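Local coordinates for SnoaL-like domain-containing protein (Xanthomonas campestris pv. campestris, PDB 3G8Z) that is of unknown function but adopts the cystatin-like fold of SnoaL-like polyketide cyclases, a cone-shaped scaffold that often encloses a ligand pocket, at residues S28-I33 with V99-E104. Numbering follows the deposited sequence.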
# COMPACT_ATOMS: atom_id res chain seq x y z
N SER A 28 16.06 -4.36 -3.39
CA SER A 28 17.37 -3.72 -3.31
C SER A 28 17.30 -2.48 -2.43
O SER A 28 18.20 -2.21 -1.62
CB SER A 28 17.87 -3.36 -4.72
OG SER A 28 19.03 -2.57 -4.66
N TYR A 29 16.21 -1.74 -2.60
CA TYR A 29 15.93 -0.54 -1.81
C TYR A 29 15.83 -0.86 -0.31
O TYR A 29 16.47 -0.18 0.51
CB TYR A 29 14.64 0.11 -2.33
CG TYR A 29 14.11 1.23 -1.46
CD1 TYR A 29 14.64 2.51 -1.56
CD2 TYR A 29 13.10 1.01 -0.54
CE1 TYR A 29 14.18 3.54 -0.77
CE2 TYR A 29 12.63 2.03 0.27
CZ TYR A 29 13.18 3.29 0.13
OH TYR A 29 12.73 4.31 0.93
N ILE A 30 15.01 -1.85 0.04
CA ILE A 30 14.85 -2.26 1.43
C ILE A 30 16.16 -2.81 2.02
O ILE A 30 16.54 -2.44 3.12
CB ILE A 30 13.72 -3.29 1.62
CG1 ILE A 30 12.37 -2.68 1.21
CG2 ILE A 30 13.67 -3.80 3.07
CD1 ILE A 30 11.85 -1.59 2.16
N THR A 31 16.86 -3.66 1.29
CA THR A 31 18.13 -4.16 1.79
C THR A 31 19.10 -3.01 2.07
O THR A 31 19.83 -3.01 3.07
CB THR A 31 18.74 -5.12 0.79
OG1 THR A 31 17.89 -6.26 0.69
CG2 THR A 31 20.16 -5.53 1.19
N ALA A 32 19.09 -2.00 1.21
CA ALA A 32 20.04 -0.90 1.35
C ALA A 32 19.70 -0.03 2.56
O ALA A 32 20.58 0.37 3.33
CB ALA A 32 20.10 -0.08 0.05
N ILE A 33 18.42 0.21 2.78
CA ILE A 33 17.97 0.88 4.01
C ILE A 33 18.42 0.06 5.22
O ILE A 33 19.04 0.58 6.14
CB ILE A 33 16.46 1.08 4.03
CG1 ILE A 33 16.06 2.15 3.02
CG2 ILE A 33 15.95 1.48 5.42
CD1 ILE A 33 14.62 2.17 2.78
N VAL A 99 5.01 -0.96 -6.19
CA VAL A 99 5.28 -2.09 -5.35
C VAL A 99 4.88 -1.69 -3.94
O VAL A 99 5.30 -0.64 -3.46
CB VAL A 99 6.76 -2.47 -5.40
CG1 VAL A 99 7.07 -3.54 -4.31
CG2 VAL A 99 7.15 -2.96 -6.81
N ALA A 100 4.04 -2.49 -3.28
CA ALA A 100 3.79 -2.33 -1.85
C ALA A 100 4.63 -3.30 -1.07
O ALA A 100 4.72 -4.49 -1.41
CB ALA A 100 2.33 -2.52 -1.49
N ILE A 101 5.30 -2.76 -0.05
CA ILE A 101 6.07 -3.57 0.85
C ILE A 101 5.47 -3.43 2.22
O ILE A 101 5.45 -2.34 2.78
CB ILE A 101 7.55 -3.14 0.91
CG1 ILE A 101 8.08 -2.95 -0.52
CG2 ILE A 101 8.36 -4.19 1.72
CD1 ILE A 101 9.00 -1.77 -0.71
N THR A 102 4.98 -4.54 2.77
CA THR A 102 4.48 -4.59 4.12
C THR A 102 5.67 -4.87 5.01
O THR A 102 6.54 -5.67 4.67
CB THR A 102 3.39 -5.69 4.31
OG1 THR A 102 3.86 -6.92 3.74
CG2 THR A 102 2.11 -5.28 3.61
N LEU A 103 5.69 -4.21 6.16
CA LEU A 103 6.87 -4.22 6.98
C LEU A 103 6.59 -3.81 8.40
O LEU A 103 5.46 -3.46 8.78
CB LEU A 103 7.96 -3.35 6.34
CG LEU A 103 7.58 -1.95 5.92
CD1 LEU A 103 7.47 -1.08 7.18
CD2 LEU A 103 8.58 -1.38 4.88
N GLU A 104 7.63 -3.94 9.21
CA GLU A 104 7.64 -3.45 10.56
C GLU A 104 8.76 -2.45 10.70
O GLU A 104 9.87 -2.67 10.20
CB GLU A 104 7.87 -4.59 11.56
CG GLU A 104 7.78 -4.14 13.00
CD GLU A 104 8.37 -5.13 13.97
OE1 GLU A 104 9.59 -5.44 13.87
OE2 GLU A 104 7.60 -5.58 14.86
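Helix-on-sheet packing in a cystatin-like alpha+beta cone is exemplified by Ile30 of helix 22-35, which meets Ile101 and Leu103 of strand 98-109. The nearest CA atoms, those of Ile30 and Ile101, are 8.9 Å apart, so side chains alone bridge the two segments. The two isoleucines reach toward each other tip to tip: CD1 of Ile101 lies 4.0 Å from both CG1 and CD1 of Ile30, touching both carbons of its longer branch. That branch sets out beside the backbone N (chi1 -63°) and bends again at CG1 (chi2 -69°), which also carries CD1 of Ile30 to 4.3 Å from CD2 of Leu103. One helix side chain thus spans two strand residues, Ile101 and Leu103, whose side chains both point to the helix because alternate residues share a face of the strand.

The contact is wholly apolar, and all three residues are buried, although only 113 Å² is covered between the segments. Neighbours widen the layer: Ile30 also packs on Ile86 and Tyr92 of strand 85-95, while Ile101 touches Leu122 of strand 112-125 and Ala26 of helix 22-35. From the other face of the strand, Ala100 and Thr102 pack on Phe135 and Val119 of the second subunit. The side chain of Leu103 is about 4 Å from a bound glycerol, probably from the crystallisation liquor, and OH of Tyr29 hydrogen-bonds to O2 of a glycerol. Such molecules often mark pockets, and one between helix and sheet would fit the SnoaL-like fold, whose curved sheet wraps around its helices.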